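Local coordinates for protein S-adenosylmethionine:tRNA ribosyltransferase-isomerase (Thermotoga maritima, PDB 1VKY) that probably transfers and isomerises the ribose moiety of S-adenosylmethionine onto preQ1-modified tRNA, giving epoxyqueuosine in the queuosine pathway, at residues B[60-65]-B[255-260]; B[66-71]-B[202-207]. All blocks are in the same frame, centred on the assembly; numbering follows the deposited sequence.

Contact 1: B[60-65]-B[255-260]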
# COMPACT_ATOMS: atom_id res chain seq x y z
N GLU B 60 8.23 25.26 -9.14
CA GLU B 60 9.41 26.07 -9.57
C GLU B 60 9.99 25.64 -10.94
O GLU B 60 10.92 26.27 -11.45
CB GLU B 60 10.50 25.97 -8.52
CG GLU B 60 10.04 26.48 -7.17
CD GLU B 60 11.09 26.32 -6.11
OE1 GLU B 60 12.24 26.04 -6.46
OE2 GLU B 60 10.79 26.51 -4.94
N TYR B 61 9.48 24.52 -11.49
CA TYR B 61 9.93 23.98 -12.76
C TYR B 61 8.88 24.14 -13.84
O TYR B 61 9.12 23.80 -14.97
CB TYR B 61 10.29 22.49 -12.60
CG TYR B 61 11.45 22.32 -11.67
CD1 TYR B 61 11.23 22.07 -10.33
CD2 TYR B 61 12.76 22.51 -12.11
CE1 TYR B 61 12.29 21.93 -9.44
CE2 TYR B 61 13.84 22.39 -11.24
CZ TYR B 61 13.59 22.10 -9.89
OH TYR B 61 14.64 21.97 -9.00
N LEU B 62 7.71 24.65 -13.49
CA LEU B 62 6.59 24.70 -14.40
C LEU B 62 6.30 26.13 -14.69
O LEU B 62 6.37 26.99 -13.84
CB LEU B 62 5.34 23.99 -13.83
CG LEU B 62 5.54 22.47 -13.55
CD1 LEU B 62 4.38 21.85 -12.76
CD2 LEU B 62 5.81 21.71 -14.82
N GLU B 63 5.95 26.38 -15.93
CA GLU B 63 5.62 27.71 -16.38
C GLU B 63 4.16 27.81 -16.83
O GLU B 63 3.51 26.81 -17.08
CB GLU B 63 6.57 28.12 -17.49
CG GLU B 63 6.65 27.20 -18.66
CD GLU B 63 7.84 27.53 -19.53
OE1 GLU B 63 9.00 27.16 -19.16
OE2 GLU B 63 7.59 28.16 -20.57
N PRO B 64 3.64 29.03 -16.89
CA PRO B 64 2.28 29.25 -17.37
C PRO B 64 2.09 28.61 -18.75
O PRO B 64 2.97 28.69 -19.62
CB PRO B 64 2.18 30.79 -17.44
CG PRO B 64 3.19 31.29 -16.49
CD PRO B 64 4.29 30.30 -16.51
N GLY B 65 0.99 27.89 -18.93
CA GLY B 65 0.76 27.21 -20.20
C GLY B 65 1.26 25.77 -20.28
O GLY B 65 0.85 25.04 -21.18
N ARG B 255 5.10 22.81 -22.58
CA ARG B 255 5.39 21.39 -22.38
C ARG B 255 4.18 20.55 -22.00
O ARG B 255 3.36 20.97 -21.19
CB ARG B 255 6.44 21.24 -21.32
CG ARG B 255 7.82 21.62 -21.83
CD ARG B 255 8.82 21.72 -20.76
NE ARG B 255 8.34 22.64 -19.72
CZ ARG B 255 9.09 23.07 -18.73
NH1 ARG B 255 10.35 22.68 -18.67
NH2 ARG B 255 8.58 23.89 -17.82
N ILE B 256 4.12 19.36 -22.59
CA ILE B 256 3.26 18.27 -22.14
C ILE B 256 4.04 17.43 -21.11
O ILE B 256 5.06 16.79 -21.40
CB ILE B 256 2.79 17.43 -23.32
CG1 ILE B 256 1.96 18.27 -24.28
CG2 ILE B 256 1.99 16.19 -22.86
CD1 ILE B 256 1.87 17.64 -25.64
N VAL B 257 3.57 17.50 -19.88
CA VAL B 257 4.17 16.85 -18.77
C VAL B 257 3.29 15.67 -18.40
O VAL B 257 2.20 15.84 -17.86
CB VAL B 257 4.33 17.83 -17.55
CG1 VAL B 257 5.13 17.15 -16.43
CG2 VAL B 257 5.03 19.15 -17.96
N ALA B 258 3.78 14.46 -18.65
CA ALA B 258 3.02 13.27 -18.29
C ALA B 258 3.22 12.98 -16.83
O ALA B 258 4.33 13.05 -16.32
CB ALA B 258 3.43 12.09 -19.12
N VAL B 259 2.13 12.64 -16.14
CA VAL B 259 2.23 12.21 -14.75
C VAL B 259 1.98 10.72 -14.70
O VAL B 259 0.83 10.27 -14.88
CB VAL B 259 1.22 12.96 -13.86
CG1 VAL B 259 1.35 12.44 -12.41
CG2 VAL B 259 1.48 14.45 -13.94
N GLY B 260 3.07 9.96 -14.55
CA GLY B 260 3.03 8.49 -14.49
C GLY B 260 3.28 7.80 -15.81
O GLY B 260 2.98 8.34 -16.85
O HOH W 1 11.55 23.72 -16.25
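Arg255 reaches from just before strand 256-259 to the loop 60-65 and donates from NH2 to the carbonyl oxygen of Tyr61, at 2.9 Å. The donor lies in the plane of that carbonyl, but the oxygen is tilted out of the guanidinium plane and the N-H...O angle is only 131°, a bent bond. A water bridges the same two groups: it sits in plane at the guanidinium edge, accepts from Arg255 NH1 at 2.9 Å and donates to Tyr61 O at 2.7 Å, so two donors grip one carbonyl oxygen. Arginine suits the place because its branched end can serve several acceptors at once.

Its chain runs extended until chi3 (-54°), where a bend swings the guanidinium toward the loop. Over one face of the group stands Glu63 OE1, 3.6 Å from Arg255 NH2. The carboxylate and guanidinium planes are 64° apart and no N-H points at this oxygen, so the salt bridge is one of charge alone. Glu63 CG lies between its own backbone N and carbonyl carbon (chi1 55°), which turns the acid over the arginine. The stronger anionic partner of NH2 is Asp66 OD2, which also accepts from the backbone N of Glu63. An alanine in place of Arg255 would probably leave the carboxylates of Asp66 and Glu63 without their shared counter-charge and Tyr61 O without its direct donor.

Beneath this polar layer, Leu62 CD2 meets Val257 CG2 at 4.1 Å, two branched aliphatic side chains suited to a buried spot. The loop thus packs beside the start of an inner strand of the mixed sheet and leads into strand 67-75, the parallel neighbour of 256-259, while helix 240-252 packs on Ile256 and helix 261-270 on Ala258.

Contact 2: B[66-71]-B[202-207]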
# COMPACT_ATOMS: atom_id res chain seq x y z
N ASP B 66 2.14 25.33 -19.38
CA ASP B 66 2.50 23.91 -19.37
C ASP B 66 1.24 23.05 -19.08
O ASP B 66 0.30 23.53 -18.43
CB ASP B 66 3.56 23.61 -18.32
CG ASP B 66 4.95 24.04 -18.74
OD1 ASP B 66 5.20 24.23 -19.97
OD2 ASP B 66 5.84 24.19 -17.87
N LEU B 67 1.24 21.80 -19.54
CA LEU B 67 0.08 20.90 -19.37
C LEU B 67 0.48 19.66 -18.60
O LEU B 67 1.35 18.93 -19.03
CB LEU B 67 -0.51 20.48 -20.74
CG LEU B 67 -1.78 19.60 -20.69
CD1 LEU B 67 -3.01 20.36 -20.32
CD2 LEU B 67 -2.01 18.95 -22.04
N LEU B 68 -0.17 19.45 -17.45
CA LEU B 68 0.01 18.26 -16.65
C LEU B 68 -1.06 17.27 -17.05
O LEU B 68 -2.24 17.58 -16.98
CB LEU B 68 -0.11 18.56 -15.14
CG LEU B 68 1.15 19.17 -14.50
CD1 LEU B 68 0.88 19.72 -13.08
CD2 LEU B 68 2.21 18.18 -14.41
N VAL B 69 -0.65 16.10 -17.53
CA VAL B 69 -1.60 15.07 -17.95
C VAL B 69 -1.60 13.94 -16.97
O VAL B 69 -0.57 13.26 -16.76
CB VAL B 69 -1.30 14.51 -19.37
CG1 VAL B 69 -2.46 13.59 -19.85
CG2 VAL B 69 -1.12 15.64 -20.35
N LEU B 70 -2.76 13.71 -16.39
CA LEU B 70 -2.90 12.67 -15.36
C LEU B 70 -3.73 11.54 -15.85
O LEU B 70 -4.66 11.73 -16.61
CB LEU B 70 -3.63 13.25 -14.13
CG LEU B 70 -2.93 14.43 -13.45
CD1 LEU B 70 -3.96 15.32 -12.79
CD2 LEU B 70 -1.98 13.94 -12.46
N ASN B 71 -3.42 10.35 -15.37
CA ASN B 71 -4.21 9.21 -15.69
C ASN B 71 -5.18 8.90 -14.56
O ASN B 71 -4.81 8.96 -13.39
CB ASN B 71 -3.31 7.97 -15.85
CG ASN B 71 -4.09 6.72 -16.28
OD1 ASN B 71 -4.59 6.66 -17.39
ND2 ASN B 71 -4.22 5.74 -15.39
N LYS B 202 -0.77 29.67 -11.11
CA LYS B 202 0.40 30.03 -11.89
C LYS B 202 0.11 29.96 -13.39
O LYS B 202 0.91 30.44 -14.20
CB LYS B 202 1.58 29.10 -11.52
CG LYS B 202 2.96 29.55 -12.09
CD LYS B 202 4.15 28.66 -11.61
CE LYS B 202 5.50 29.30 -12.03
NZ LYS B 202 6.69 28.60 -11.52
N GLY B 203 -1.03 29.37 -13.78
CA GLY B 203 -1.35 29.26 -15.22
C GLY B 203 -0.99 27.88 -15.81
O GLY B 203 -1.02 27.68 -17.02
N VAL B 204 -0.65 26.93 -14.95
CA VAL B 204 -0.46 25.54 -15.41
C VAL B 204 -1.84 24.85 -15.73
O VAL B 204 -2.74 24.91 -14.93
CB VAL B 204 0.31 24.73 -14.37
CG1 VAL B 204 0.55 23.28 -14.85
CG2 VAL B 204 1.64 25.42 -14.07
N GLN B 205 -1.97 24.22 -16.89
CA GLN B 205 -3.21 23.53 -17.25
C GLN B 205 -3.17 22.04 -16.90
O GLN B 205 -2.09 21.45 -16.74
CB GLN B 205 -3.46 23.71 -18.74
CG GLN B 205 -3.69 25.19 -19.09
CD GLN B 205 -4.40 25.38 -20.40
OE1 GLN B 205 -5.15 24.49 -20.88
NE2 GLN B 205 -4.17 26.54 -21.01
N PHE B 206 -4.35 21.43 -16.78
CA PHE B 206 -4.51 20.01 -16.48
C PHE B 206 -5.36 19.29 -17.52
O PHE B 206 -6.27 19.88 -18.10
CB PHE B 206 -5.17 19.83 -15.10
CG PHE B 206 -4.24 20.16 -13.96
CD1 PHE B 206 -3.95 21.50 -13.66
CD2 PHE B 206 -3.59 19.16 -13.28
CE1 PHE B 206 -3.04 21.81 -12.64
CE2 PHE B 206 -2.67 19.48 -12.25
CZ PHE B 206 -2.41 20.80 -11.94
N ALA B 207 -5.04 18.03 -17.80
CA ALA B 207 -5.90 17.19 -18.61
C ALA B 207 -5.80 15.80 -18.10
O ALA B 207 -4.88 15.46 -17.31
CB ALA B 207 -5.50 17.25 -20.06
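Leu68 turns its CG beside its own backbone N (chi1 -80°), and Phe206 does the same (chi1 -73°); since the two residues are paired across the strands on one face of the sheet, their side chains lie side by side and point the same way. Leu68 CD1 then rests 3.6 Å from Phe206 CZ, approaching the ring obliquely. From two residues further along the strand, Leu70 CD1 comes in at the ring edge, near its plane, 3.9 Å from Phe206 CD2. Val204 CG1 touches Leu68 CD1 on the same side at 4.0 Å. A flat, wide ring suits this place, since it can meet both leucines while its other contacts go to Ile196 and Leu199 of helix 193-202.

The opposite face of the sheet carries Leu67, Gln205 and Ala207. Leu67 CD1 lies 3.7 Å from Gln205 CB and also reaches the methyl group of Ala207, a small residue that it can lie against. The side chain of Gln205 also touches Lys245 and Arg252 of helix 240-252.

Four backbone hydrogen bonds join the segments. They begin with Gln205 N to Asp66 O (2.8 Å) and end with Leu70 N to Ala207 O (2.9 Å). Gly203, with positive phi, closes helix 193-202 in a Schellman motif, a backbone shape that calls for glycine, and the chain then enters the strand. This is characteristic parallel pairing within a mixed beta-sheet: strands 67-75 and 205-213 run side by side, with helices 193-202 and 240-252 packed on opposite faces in a layered alpha/beta architecture.

In the fold
Contacts 1 and 2 meet at strand 67-75: the loop 60-65 leads into it, strand 256-259 pairs with one side of it and strand 205-213 with the other. Along the chain, contact 2 is nested within the loop closed by contact 1. Asp66 of contact 2 is tied to contact 1 by its carboxylate; Lys202 NZ bonds separately to Leu62 O, and Val257 N probably to Leu67 O. Both contacts are partly buried. Contact 1, with two of five touching residues buried, is the more polar, relying on charges, a water and one side-chain bond to a carbonyl. Contact 2, with five of nine buried, depends on regular backbone bonds and aliphatic and aromatic packing.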